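DNA mismatch repair protein MLH3 (Saccharomyces cerevisiae S288C, PDB 6RMN) acts in DNA mismatch repair as a subunit of the MutLbeta heterodimer, correcting insertion-deletion loops, and is represented here by its C-terminal domain. Local coordinates at residues E67-T72 and M158-F163; C82-R87 and T116-I121; D91-Y96 and V142-A147; W103-E108 and K122-M127. All blocks are in the same frame, centred on the assembly; numbering follows the deposited sequence.

Contact 1: E67-T72 and M158-F163; sequences EVVTGT and MDLSHF
Met158 lays its terminal methyl over two consecutive valines at the end of helix 48-69. CE lies 3.7 Å from Val68 CG1 and 3.8 Å from Val69 CG2, the side chain running at about a right angle to that of Val69. The methionine chain is bent at both outer torsions (chi2 -60°, chi3 -75°), which turns CE back from the loop toward the helix. Two residues on, Leu160 reaches the backbone more than a side chain: its CD2 sits 3.8 Å from Val69 CA and 4.0 Å from Val68 O, with Val69 CG2 slightly farther. The helix stops just here. Gly71 takes a positive phi, and the Schellman motif it makes is closed by Thr72 N to Glu67 O at 2.8 Å, with a weak second bond from Gly71 N to Val68 O. On the loop side the backbone of Met158 is tied to helix 87-101 and the residue after it, N to Glu99 and O to the Lys102 amine. The loop between helices 136-151 and 183-196 therefore packs on the C-terminal end of helix 48-69, with Trp103, just ahead of strand 106-110, touching both Val68 and Met158.

Contact 2: C82-R87 and T116-I121; sequences CIEVDR and TSLLEI
Strands 82-85 and 117-121 run antiparallel, their short axes 4.4 Å apart at closest and 150° between directions. Ile83 and Leu119 form a hydrogen-bonded pair, Ile83 N to Leu119 O at 2.8 Å and Leu119 N to Ile83 O at 2.7 Å, both nearly straight. Val85 N also bonds to Ser117 O at 3.1 Å. One face carries Ile83, Val85, Ser117 and Leu119. There Ile83 CD1 meets Ile121 CD1 at 3.6 Å, the two isoleucines slanting across each other, while Val85 CG2 rests over the Ser117 carbonyl and near Leu119 CB. The other face carries Cys82, Glu84, Leu118 and Glu120. Leu118 CD2 fits beside Cys82 CB at 3.9 Å and Glu84 CG at 4.0 Å; the Glu84 methylenes run alongside the leucine in the same direction and serve as apolar surface. Helices 87-101 and 136-151 pack on the isoleucine face. Strand 82-85 leads into helix 87-101 and then strand 106-110, which bonds to the opposite edge of 117-124: a split beta-alpha-beta unit, strand 117-124 lying between the parallel strands 82-85 and 106-110, in a two-layer alpha+beta fold.

Contact 3: D91-Y96 and V142-A147; sequences DLFKHY and VLLQHA
Helices 91-96 and 142-147 pass at 68° with their short axes 10.6 Å apart at closest, an open spacing bridged by large side chains. They belong to helices 87-101 and 136-151, neighbours on one face of the sheet in an alpha-beta sandwich. Phe93 does most of the bridging. A chi1 of -76° swings its ring across toward helix 136-151, where CE1 comes within 3.7 Å of Leu143 CB and CE2 within 4.1 Å of Leu144 CD2. The far edge of the ring abuts the helix where Leu143 passes into Leu144, with Leu144 N near the ring plane, 4.0 Å from CZ. Both leucine side chains run at about a right angle to the phenylalanine. On its strand side the same ring meets Tyr107 edge-to-face, and the Phe93 carbonyl is bonded to that tyrosine's hydroxyl. An alanine in place of Phe93 is likely to open a gap beside Leu143 and Leu144 and leave Tyr107 without its edge-to-face partner. Where the helices come nearest, small meets large: Ala147 sets its methyl, CB, against the CG and CD2 side of Leu92, 3.8 Å from each. Beside it Tyr96 turns its ring obliquely to the end of the second segment, CE2 standing 3.8 Å from Ala147 O.

Contact 4: W103-E108 and K122-M127; sequences WGIGYE and KTLPEM
Gly106 faces two residues of the partner strand at once: its carbonyl oxygen accepts from both Lys122 N at 2.7 Å and Thr123 N at 3.2 Å. The threonine N-H lies in the carbonyl plane on a lone pair, whereas the lysine N-H comes in closer to the line of the C=O bond and is itself more bent (150° at hydrogen). In return Gly106 N bonds to Thr123 O at 3.0 Å. Thr123 adds a side-chain bond. With chi1 at 76° its OG1 sits between its own backbone N and carbonyl carbon, and from there donates to Gly104 O at 2.9 Å. A CB on Gly106 would collide with this hydroxyl, so the bare glycine makes room for it. Lys122 and Thr123 opposite Gly106 form a classic beta bulge in the hairpin of strands 106-110 and 117-124. A valine in place of Thr123 would probably leave Gly104 O without its hydroxyl donor. The lead-in to strand 106-110 is itself a helix end, Gly104 being the positive-phi residue of the Schellman motif closing helix 87-101. Past the bulge the packing turns apolar: Ile105 CG1 touches both Pro125 CD (3.9 Å) and Leu124 CD2 (4.0 Å). At the other end the extended Lys122 chain slants across Glu108, CE against CG at 3.9 Å, while Lys122 NZ stays 4.6 Å from Glu108 OE2, too long for a salt bridge.

How the contacts relate
Contacts 2, 3 and 4 build one alpha+beta unit. Contacts 2 and 4 share strand 117-124, and contact 3 packs its helices on the face of that sheet. The centres of contacts 2 and 3 are about 11 Å apart, and Leu119 CD1 meets Phe93 CB at 3.7 Å; Ile105 CG2 and Leu143 CD2, 3.9 Å apart, join contact 4 to contact 3. Contact 1 joins the unit at contact 4, their centres about 16 Å apart, where Met158 CG lies 3.3 Å from Trp103 CZ2. Contact 1 also lies at the far end of helix 48-69, whose first turns supply His49 and Glu53 to the two-zinc site, completed by Cys194, Cys225 and His227, so that one helix links the metal site to this unit.

Contact 1: E67-T72 and M158-F163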
loop_
_atom_site.group_PDB
_atom_site.type_symbol
_atom_site.label_atom_id
_atom_site.label_comp_id
_atom_site.label_asym_id
_atom_site.label_seq_id
_atom_site.Cartn_x
_atom_site.Cartn_y
_atom_site.Cartn_z
ATOM N N GLU B 67 16.497 -31.295 9.003
ATOM C CA GLU B 67 17.610 -31.950 9.692
ATOM C C GLU B 67 17.160 -33.220 10.423
ATOM O O GLU B 67 17.832 -34.249 10.348
ATOM C CB GLU B 67 18.255 -30.996 10.708
ATOM C CG GLU B 67 19.134 -29.916 10.110
ATOM C CD GLU B 67 19.519 -28.845 11.111
ATOM O OE1 GLU B 67 20.351 -29.127 12.006
ATOM O OE2 GLU B 67 18.985 -27.718 11.001
ATOM N N VAL B 68 16.049 -33.131 11.159
ATOM C CA VAL B 68 15.510 -34.232 11.958
ATOM C C VAL B 68 15.051 -35.399 11.066
ATOM O O VAL B 68 15.461 -36.542 11.302
ATOM C CB VAL B 68 14.416 -33.707 12.938
ATOM C CG1 VAL B 68 13.594 -34.840 13.553
ATOM C CG2 VAL B 68 15.041 -32.839 14.029
ATOM N N VAL B 69 14.250 -35.100 10.026
ATOM C CA VAL B 69 13.705 -36.081 9.079
ATOM C C VAL B 69 14.813 -36.776 8.250
ATOM O O VAL B 69 14.646 -37.942 7.902
ATOM C CB VAL B 69 12.579 -35.454 8.199
ATOM C CG1 VAL B 69 12.166 -36.368 7.046
ATOM C CG2 VAL B 69 11.360 -35.092 9.047
ATOM N N THR B 70 15.943 -36.093 7.971
ATOM C CA THR B 70 17.044 -36.662 7.167
ATOM C C THR B 70 18.208 -37.233 8.016
ATOM O O THR B 70 19.189 -37.731 7.458
ATOM C CB THR B 70 17.545 -35.640 6.122
ATOM O OG1 THR B 70 18.131 -34.517 6.791
ATOM C CG2 THR B 70 16.444 -35.180 5.154
ATOM N N GLY B 71 18.081 -37.169 9.339
ATOM C CA GLY B 71 19.095 -37.661 10.268
ATOM C C GLY B 71 20.393 -36.877 10.223
ATOM O O GLY B 71 21.475 -37.454 10.356
ATOM N N THR B 72 20.290 -35.553 10.032
ATOM C CA THR B 72 21.433 -34.633 9.946
ATOM C C THR B 72 21.427 -33.577 11.070
ATOM O O THR B 72 22.231 -32.647 11.040
ATOM C CB THR B 72 21.502 -34.008 8.540
ATOM O OG1 THR B 72 20.220 -33.493 8.208
ATOM C CG2 THR B 72 21.931 -35.004 7.471
ATOM N N MET B 158 7.493 -38.642 16.427
ATOM C CA MET B 158 8.033 -38.285 15.115
ATOM C C MET B 158 8.087 -39.495 14.206
ATOM O O MET B 158 8.936 -40.363 14.402
ATOM C CB MET B 158 9.447 -37.689 15.244
ATOM C CG MET B 158 9.478 -36.197 15.241
ATOM S SD MET B 158 8.800 -35.407 13.764
ATOM C CE MET B 158 10.076 -35.706 12.623
ATOM N N ASP B 159 7.202 -39.563 13.204
ATOM C CA ASP B 159 7.252 -40.692 12.289
ATOM C C ASP B 159 8.235 -40.395 11.160
ATOM O O ASP B 159 8.028 -39.453 10.384
ATOM C CB ASP B 159 5.865 -41.100 11.774
ATOM C CG ASP B 159 5.797 -42.563 11.389
ATOM O OD1 ASP B 159 5.960 -43.422 12.284
ATOM O OD2 ASP B 159 5.583 -42.852 10.194
ATOM N N LEU B 160 9.338 -41.171 11.121
ATOM C CA LEU B 160 10.412 -41.046 10.132
ATOM C C LEU B 160 10.340 -42.141 9.048
ATOM O O LEU B 160 11.200 -42.176 8.161
ATOM C CB LEU B 160 11.803 -41.014 10.813
ATOM C CG LEU B 160 12.052 -39.956 11.910
ATOM C CD1 LEU B 160 13.400 -40.158 12.567
ATOM C CD2 LEU B 160 11.987 -38.557 11.366
ATOM N N SER B 161 9.287 -43.003 9.100
ATOM C CA SER B 161 9.021 -44.094 8.147
ATOM C C SER B 161 8.779 -43.575 6.727
ATOM O O SER B 161 9.101 -44.266 5.759
ATOM C CB SER B 161 7.818 -44.916 8.598
ATOM O OG SER B 161 8.113 -45.694 9.746
ATOM N N HIS B 162 8.212 -42.360 6.615
ATOM C CA HIS B 162 7.906 -41.671 5.357
ATOM C C HIS B 162 9.188 -41.169 4.672
ATOM O O HIS B 162 10.144 -40.779 5.350
ATOM C CB HIS B 162 6.932 -40.499 5.601
ATOM C CG HIS B 162 5.875 -40.787 6.629
ATOM N ND1 HIS B 162 4.785 -41.596 6.342
ATOM C CD2 HIS B 162 5.785 -40.371 7.916
ATOM C CE1 HIS B 162 4.070 -41.642 7.455
ATOM N NE2 HIS B 162 4.628 -40.916 8.428
ATOM N N PHE B 163 9.199 -41.183 3.325
ATOM C CA PHE B 163 10.337 -40.757 2.503
ATOM C C PHE B 163 9.882 -40.065 1.216
ATOM O O PHE B 163 10.202 -38.899 0.986
ATOM C CB PHE B 163 11.280 -41.941 2.194
ATOM C CG PHE B 163 10.608 -43.224 1.753
ATOM C CD1 PHE B 163 10.307 -43.447 0.414
ATOM C CD2 PHE B 163 10.305 -44.222 2.672
ATOM C CE1 PHE B 163 9.691 -44.634 0.006
ATOM C CE2 PHE B 163 9.686 -45.408 2.265
ATOM C CZ PHE B 163 9.387 -45.608 0.934
#

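Contact 2: C82-R87 and T116-I121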
loop_
_atom_site.group_PDB
_atom_site.type_symbol
_atom_site.label_atom_id
_atom_site.label_comp_id
_atom_site.label_asym_id
_atom_site.label_seq_id
_atom_site.Cartn_x
_atom_site.Cartn_y
_atom_site.Cartn_z
ATOM N N CYS B 82 24.584 -36.112 34.828
ATOM C CA CYS B 82 23.825 -37.219 35.395
ATOM C C CYS B 82 22.723 -36.647 36.265
ATOM O O CYS B 82 22.984 -35.845 37.172
ATOM C CB CYS B 82 24.731 -38.167 36.173
ATOM S SG CYS B 82 26.202 -38.702 35.258
ATOM N N ILE B 83 21.481 -37.019 35.946
ATOM C CA ILE B 83 20.294 -36.524 36.629
ATOM C C ILE B 83 19.622 -37.631 37.438
ATOM O O ILE B 83 19.370 -38.718 36.915
ATOM C CB ILE B 83 19.341 -35.815 35.607
ATOM C CG1 ILE B 83 19.994 -34.524 35.039
ATOM C CG2 ILE B 83 17.956 -35.517 36.208
ATOM C CD1 ILE B 83 19.323 -33.935 33.814
ATOM N N GLU B 84 19.331 -37.345 38.717
ATOM C CA GLU B 84 18.637 -38.274 39.609
ATOM C C GLU B 84 17.157 -38.262 39.236
ATOM O O GLU B 84 16.564 -37.188 39.081
ATOM C CB GLU B 84 18.831 -37.871 41.079
ATOM C CG GLU B 84 20.076 -38.460 41.727
ATOM C CD GLU B 84 20.425 -37.897 43.093
ATOM O OE1 GLU B 84 19.520 -37.808 43.955
ATOM O OE2 GLU B 84 21.610 -37.553 43.308
ATOM N N VAL B 85 16.580 -39.456 39.043
ATOM C CA VAL B 85 15.176 -39.647 38.657
ATOM C C VAL B 85 14.475 -40.726 39.501
ATOM O O VAL B 85 15.131 -41.660 39.968
ATOM C CB VAL B 85 15.010 -39.925 37.129
ATOM C CG1 VAL B 85 15.261 -38.670 36.293
ATOM C CG2 VAL B 85 15.881 -41.088 36.653
ATOM N N ASP B 86 13.134 -40.613 39.651
ATOM C CA ASP B 86 12.263 -41.588 40.335
ATOM C C ASP B 86 12.189 -42.872 39.496
ATOM O O ASP B 86 12.530 -42.843 38.308
ATOM C CB ASP B 86 10.824 -41.033 40.461
ATOM C CG ASP B 86 10.611 -39.946 41.494
ATOM O OD1 ASP B 86 11.218 -40.035 42.590
ATOM O OD2 ASP B 86 9.812 -39.023 41.224
ATOM N N ARG B 87 11.689 -43.977 40.089
ATOM C CA ARG B 87 11.516 -45.253 39.383
ATOM C C ARG B 87 10.560 -45.092 38.185
ATOM O O ARG B 87 10.887 -45.539 37.083
ATOM C CB ARG B 87 11.057 -46.363 40.344
ATOM C CG ARG B 87 12.203 -46.919 41.191
ATOM C CD ARG B 87 11.758 -47.961 42.211
ATOM N NE ARG B 87 11.224 -47.361 43.439
ATOM C CZ ARG B 87 11.957 -46.983 44.485
ATOM N NH1 ARG B 87 13.279 -47.121 44.465
ATOM N NH2 ARG B 87 11.376 -46.452 45.553
ATOM N N THR B 116 15.715 -44.362 43.101
ATOM C CA THR B 116 16.866 -43.454 43.148
ATOM C C THR B 116 17.832 -43.693 41.969
ATOM O O THR B 116 19.058 -43.656 42.140
ATOM C CB THR B 116 17.556 -43.497 44.530
ATOM O OG1 THR B 116 17.702 -44.855 44.975
ATOM C CG2 THR B 116 16.822 -42.662 45.576
ATOM N N SER B 117 17.261 -43.893 40.762
ATOM C CA SER B 117 17.991 -44.141 39.512
ATOM C C SER B 117 18.735 -42.895 38.978
ATOM O O SER B 117 18.617 -41.803 39.545
ATOM C CB SER B 117 17.039 -44.691 38.451
ATOM O OG SER B 117 16.446 -45.912 38.861
ATOM N N LEU B 118 19.515 -43.076 37.893
ATOM C CA LEU B 118 20.267 -42.000 37.254
ATOM C C LEU B 118 20.112 -41.972 35.734
ATOM O O LEU B 118 20.219 -43.010 35.077
ATOM C CB LEU B 118 21.749 -42.045 37.640
ATOM C CG LEU B 118 22.128 -41.319 38.926
ATOM C CD1 LEU B 118 23.407 -41.877 39.495
ATOM C CD2 LEU B 118 22.273 -39.814 38.704
ATOM N N LEU B 119 19.880 -40.765 35.186
ATOM C CA LEU B 119 19.755 -40.489 33.758
ATOM C C LEU B 119 21.045 -39.803 33.303
ATOM O O LEU B 119 21.295 -38.649 33.663
ATOM C CB LEU B 119 18.529 -39.588 33.493
ATOM C CG LEU B 119 18.093 -39.406 32.044
ATOM C CD1 LEU B 119 17.375 -40.625 31.537
ATOM C CD2 LEU B 119 17.179 -38.201 31.909
ATOM N N GLU B 120 21.881 -40.532 32.556
ATOM C CA GLU B 120 23.147 -40.002 32.064
ATOM C C GLU B 120 22.947 -39.454 30.667
ATOM O O GLU B 120 22.778 -40.235 29.730
ATOM C CB GLU B 120 24.229 -41.095 32.083
ATOM C CG GLU B 120 25.612 -40.653 31.628
ATOM C CD GLU B 120 26.604 -41.787 31.437
ATOM O OE1 GLU B 120 27.723 -41.690 31.993
ATOM O OE2 GLU B 120 26.270 -42.770 30.734
ATOM N N ILE B 121 22.961 -38.117 30.525
ATOM C CA ILE B 121 22.816 -37.468 29.224
ATOM C C ILE B 121 24.176 -37.405 28.536
ATOM O O ILE B 121 25.117 -36.799 29.057
ATOM C CB ILE B 121 22.066 -36.106 29.284
ATOM C CG1 ILE B 121 20.575 -36.318 29.606
ATOM C CG2 ILE B 121 22.186 -35.353 27.970
ATOM C CD1 ILE B 121 20.212 -36.038 31.003
#

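Contact 3: D91-Y96 and V142-A147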
loop_
_atom_site.group_PDB
_atom_site.type_symbol
_atom_site.label_atom_id
_atom_site.label_comp_id
_atom_site.label_asym_id
_atom_site.label_seq_id
_atom_site.Cartn_x
_atom_site.Cartn_y
_atom_site.Cartn_z
ATOM N N ASP B 91 11.488 -45.277 34.171
ATOM C CA ASP B 91 10.721 -46.152 33.280
ATOM C C ASP B 91 10.189 -45.352 32.085
ATOM O O ASP B 91 10.275 -45.824 30.948
ATOM C CB ASP B 91 9.577 -46.851 34.045
ATOM C CG ASP B 91 10.009 -47.870 35.105
ATOM O OD1 ASP B 91 11.238 -47.996 35.361
ATOM O OD2 ASP B 91 9.119 -48.537 35.687
ATOM N N LEU B 92 9.698 -44.119 32.342
ATOM C CA LEU B 92 9.203 -43.173 31.338
ATOM C C LEU B 92 10.317 -42.801 30.339
ATOM O O LEU B 92 10.070 -42.817 29.135
ATOM C CB LEU B 92 8.635 -41.924 32.040
ATOM C CG LEU B 92 7.863 -40.887 31.223
ATOM C CD1 LEU B 92 6.673 -41.500 30.495
ATOM C CD2 LEU B 92 7.366 -39.779 32.123
ATOM N N PHE B 93 11.546 -42.535 30.833
ATOM C CA PHE B 93 12.696 -42.231 29.975
ATOM C C PHE B 93 13.183 -43.456 29.201
ATOM O O PHE B 93 13.559 -43.336 28.030
ATOM C CB PHE B 93 13.841 -41.561 30.755
ATOM C CG PHE B 93 13.604 -40.101 31.068
ATOM C CD1 PHE B 93 13.435 -39.171 30.047
ATOM C CD2 PHE B 93 13.600 -39.648 32.382
ATOM C CE1 PHE B 93 13.203 -37.828 30.339
ATOM C CE2 PHE B 93 13.385 -38.299 32.674
ATOM C CZ PHE B 93 13.193 -37.396 31.650
ATOM N N LYS B 94 13.128 -44.638 29.839
ATOM C CA LYS B 94 13.487 -45.926 29.230
ATOM C C LYS B 94 12.566 -46.194 28.033
ATOM O O LYS B 94 13.044 -46.559 26.956
ATOM C CB LYS B 94 13.365 -47.063 30.261
ATOM C CG LYS B 94 14.471 -48.102 30.152
ATOM C CD LYS B 94 14.400 -49.108 31.293
ATOM C CE LYS B 94 15.586 -50.041 31.311
ATOM N NZ LYS B 94 15.520 -50.999 32.448
ATOM N N HIS B 95 11.255 -45.939 28.224
ATOM C CA HIS B 95 10.192 -46.091 27.237
ATOM C C HIS B 95 10.364 -45.166 26.036
ATOM O O HIS B 95 10.081 -45.594 24.919
ATOM C CB HIS B 95 8.825 -45.836 27.909
ATOM C CG HIS B 95 7.632 -46.166 27.066
ATOM N ND1 HIS B 95 7.158 -45.288 26.109
ATOM C CD2 HIS B 95 6.822 -47.249 27.102
ATOM C CE1 HIS B 95 6.090 -45.866 25.584
ATOM N NE2 HIS B 95 5.846 -47.047 26.150
ATOM N N TYR B 96 10.789 -43.899 26.256
ATOM C CA TYR B 96 10.904 -42.919 25.168
ATOM C C TYR B 96 12.348 -42.579 24.735
ATOM O O TYR B 96 12.531 -41.600 24.015
ATOM C CB TYR B 96 10.118 -41.641 25.512
ATOM C CG TYR B 96 8.618 -41.848 25.543
ATOM C CD1 TYR B 96 7.915 -42.195 24.390
ATOM C CD2 TYR B 96 7.893 -41.671 26.719
ATOM C CE1 TYR B 96 6.535 -42.365 24.409
ATOM C CE2 TYR B 96 6.509 -41.842 26.748
ATOM C CZ TYR B 96 5.835 -42.193 25.590
ATOM O OH TYR B 96 4.473 -42.377 25.610
ATOM N N VAL B 142 12.526 -29.896 31.429
ATOM C CA VAL B 142 12.313 -29.783 29.987
ATOM C C VAL B 142 12.121 -31.164 29.328
ATOM O O VAL B 142 11.226 -31.311 28.503
ATOM C CB VAL B 142 13.443 -28.916 29.374
ATOM C CG1 VAL B 142 13.828 -29.346 27.971
ATOM C CG2 VAL B 142 13.041 -27.457 29.391
ATOM N N LEU B 143 12.909 -32.164 29.723
ATOM C CA LEU B 143 12.805 -33.533 29.211
ATOM C C LEU B 143 11.541 -34.249 29.740
ATOM O O LEU B 143 10.870 -34.939 28.968
ATOM C CB LEU B 143 14.094 -34.336 29.502
ATOM C CG LEU B 143 15.405 -33.752 28.907
ATOM C CD1 LEU B 143 16.587 -34.644 29.212
ATOM C CD2 LEU B 143 15.308 -33.523 27.418
ATOM N N LEU B 144 11.196 -34.040 31.033
ATOM C CA LEU B 144 9.990 -34.597 31.651
ATOM C C LEU B 144 8.738 -34.053 30.985
ATOM O O LEU B 144 7.810 -34.822 30.749
ATOM C CB LEU B 144 9.927 -34.308 33.157
ATOM C CG LEU B 144 10.678 -35.262 34.056
ATOM C CD1 LEU B 144 10.845 -34.665 35.424
ATOM C CD2 LEU B 144 9.979 -36.620 34.151
ATOM N N GLN B 145 8.711 -32.736 30.692
ATOM C CA GLN B 145 7.604 -32.042 30.025
ATOM C C GLN B 145 7.277 -32.734 28.682
ATOM O O GLN B 145 6.118 -33.100 28.469
ATOM C CB GLN B 145 7.947 -30.554 29.837
ATOM C CG GLN B 145 6.824 -29.674 29.293
ATOM C CD GLN B 145 7.385 -28.354 28.808
ATOM O OE1 GLN B 145 8.285 -28.299 27.956
ATOM N NE2 GLN B 145 6.873 -27.255 29.345
ATOM N N HIS B 146 8.309 -33.001 27.842
ATOM C CA HIS B 146 8.129 -33.717 26.583
ATOM C C HIS B 146 7.697 -35.184 26.767
ATOM O O HIS B 146 6.819 -35.644 26.035
ATOM C CB HIS B 146 9.349 -33.617 25.667
ATOM C CG HIS B 146 9.057 -34.140 24.290
ATOM N ND1 HIS B 146 8.030 -33.607 23.517
ATOM C CD2 HIS B 146 9.634 -35.155 23.608
ATOM C CE1 HIS B 146 8.029 -34.299 22.392
ATOM N NE2 HIS B 146 8.973 -35.240 22.397
ATOM N N ALA B 147 8.298 -35.904 27.744
ATOM C CA ALA B 147 7.965 -37.298 28.062
ATOM C C ALA B 147 6.491 -37.418 28.476
ATOM O O ALA B 147 5.811 -38.358 28.052
ATOM C CB ALA B 147 8.867 -37.813 29.176
#

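Contact 4: W103-E108 and K122-M127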
loop_
_atom_site.group_PDB
_atom_site.type_symbol
_atom_site.label_atom_id
_atom_site.label_comp_id
_atom_site.label_asym_id
_atom_site.label_seq_id
_atom_site.Cartn_x
_atom_site.Cartn_y
_atom_site.Cartn_z
ATOM N N TRP B 103 15.682 -36.087 18.301
ATOM C CA TRP B 103 15.870 -34.668 18.588
ATOM C C TRP B 103 17.278 -34.348 19.107
ATOM O O TRP B 103 17.496 -33.259 19.622
ATOM C CB TRP B 103 14.795 -34.178 19.574
ATOM C CG TRP B 103 13.400 -34.347 19.054
ATOM C CD1 TRP B 103 12.500 -35.312 19.412
ATOM C CD2 TRP B 103 12.775 -33.576 18.015
ATOM N NE1 TRP B 103 11.335 -35.160 18.692
ATOM C CE2 TRP B 103 11.482 -34.109 17.817
ATOM C CE3 TRP B 103 13.181 -32.476 17.239
ATOM C CZ2 TRP B 103 10.580 -33.558 16.901
ATOM C CZ3 TRP B 103 12.293 -31.947 16.314
ATOM C CH2 TRP B 103 11.022 -32.509 16.128
ATOM N N GLY B 104 18.214 -35.285 18.951
ATOM C CA GLY B 104 19.599 -35.115 19.373
ATOM C C GLY B 104 19.846 -35.301 20.857
ATOM O O GLY B 104 20.962 -35.059 21.328
ATOM N N ILE B 105 18.819 -35.740 21.607
ATOM C CA ILE B 105 18.911 -35.966 23.049
ATOM C C ILE B 105 19.230 -37.448 23.264
ATOM O O ILE B 105 18.356 -38.299 23.098
ATOM C CB ILE B 105 17.621 -35.477 23.794
ATOM C CG1 ILE B 105 17.330 -33.980 23.503
ATOM C CG2 ILE B 105 17.687 -35.762 25.313
ATOM C CD1 ILE B 105 15.894 -33.631 23.387
ATOM N N GLY B 106 20.500 -37.733 23.572
ATOM C CA GLY B 106 20.999 -39.086 23.776
ATOM C C GLY B 106 21.295 -39.386 25.226
ATOM O O GLY B 106 22.109 -38.701 25.840
ATOM N N TYR B 107 20.628 -40.398 25.795
ATOM C CA TYR B 107 20.856 -40.767 27.189
ATOM C C TYR B 107 20.892 -42.272 27.415
ATOM O O TYR B 107 20.651 -43.054 26.488
ATOM C CB TYR B 107 19.851 -40.078 28.150
ATOM C CG TYR B 107 18.386 -40.308 27.843
ATOM C CD1 TYR B 107 17.771 -41.522 28.141
ATOM C CD2 TYR B 107 17.602 -39.298 27.299
ATOM C CE1 TYR B 107 16.420 -41.735 27.873
ATOM C CE2 TYR B 107 16.250 -39.495 27.033
ATOM C CZ TYR B 107 15.664 -40.717 27.319
ATOM O OH TYR B 107 14.329 -40.912 27.074
ATOM N N GLU B 108 21.208 -42.663 28.666
ATOM C CA GLU B 108 21.239 -44.033 29.180
ATOM C C GLU B 108 20.593 -44.024 30.563
ATOM O O GLU B 108 20.884 -43.136 31.367
ATOM C CB GLU B 108 22.682 -44.581 29.271
ATOM C CG GLU B 108 23.361 -44.852 27.931
ATOM C CD GLU B 108 22.704 -45.859 27.002
ATOM O OE1 GLU B 108 22.195 -46.893 27.493
ATOM O OE2 GLU B 108 22.714 -45.618 25.772
ATOM N N LYS B 122 24.263 -38.060 27.369
ATOM C CA LYS B 122 25.448 -38.159 26.523
ATOM C C LYS B 122 25.505 -37.066 25.455
ATOM O O LYS B 122 26.561 -36.464 25.272
ATOM C CB LYS B 122 25.552 -39.562 25.901
ATOM C CG LYS B 122 25.816 -40.654 26.939
ATOM C CD LYS B 122 26.138 -42.000 26.311
ATOM C CE LYS B 122 26.678 -42.973 27.337
ATOM N NZ LYS B 122 27.056 -44.276 26.728
ATOM N N THR B 123 24.396 -36.825 24.735
ATOM C CA THR B 123 24.347 -35.808 23.678
ATOM C C THR B 123 23.147 -34.888 23.827
ATOM O O THR B 123 22.101 -35.304 24.324
ATOM C CB THR B 123 24.383 -36.421 22.246
ATOM O OG1 THR B 123 23.114 -36.984 21.910
ATOM C CG2 THR B 123 25.501 -37.448 22.042
ATOM N N LEU B 124 23.301 -33.640 23.360
ATOM C CA LEU B 124 22.252 -32.624 23.330
ATOM C C LEU B 124 22.372 -31.810 22.053
ATOM O O LEU B 124 23.497 -31.552 21.645
ATOM C CB LEU B 124 22.363 -31.676 24.534
ATOM C CG LEU B 124 21.828 -32.142 25.893
ATOM C CD1 LEU B 124 21.880 -30.983 26.878
ATOM C CD2 LEU B 124 20.384 -32.660 25.795
ATOM N N PRO B 125 21.267 -31.353 21.412
ATOM C CA PRO B 125 21.427 -30.488 20.227
ATOM C C PRO B 125 21.946 -29.108 20.652
ATOM O O PRO B 125 21.825 -28.759 21.827
ATOM C CB PRO B 125 20.015 -30.413 19.648
ATOM C CG PRO B 125 19.116 -30.610 20.810
ATOM C CD PRO B 125 19.840 -31.543 21.756
ATOM N N GLU B 126 22.551 -28.352 19.731
ATOM C CA GLU B 126 23.140 -27.034 20.015
ATOM C C GLU B 126 22.174 -26.034 20.695
ATOM O O GLU B 126 22.585 -25.368 21.642
ATOM C CB GLU B 126 23.776 -26.422 18.755
ATOM C CG GLU B 126 25.035 -27.156 18.303
ATOM C CD GLU B 126 26.311 -26.801 19.048
ATOM O OE1 GLU B 126 27.130 -26.034 18.492
ATOM O OE2 GLU B 126 26.496 -27.295 20.184
ATOM N N MET B 127 20.907 -25.963 20.245
ATOM C CA MET B 127 19.860 -25.108 20.824
ATOM C C MET B 127 19.720 -25.399 22.311
ATOM O O MET B 127 19.739 -24.471 23.122
ATOM C CB MET B 127 18.493 -25.440 20.213
ATOM C CG MET B 127 18.187 -24.791 18.913
ATOM S SD MET B 127 16.629 -25.545 18.352
ATOM C CE MET B 127 17.008 -25.764 16.594
#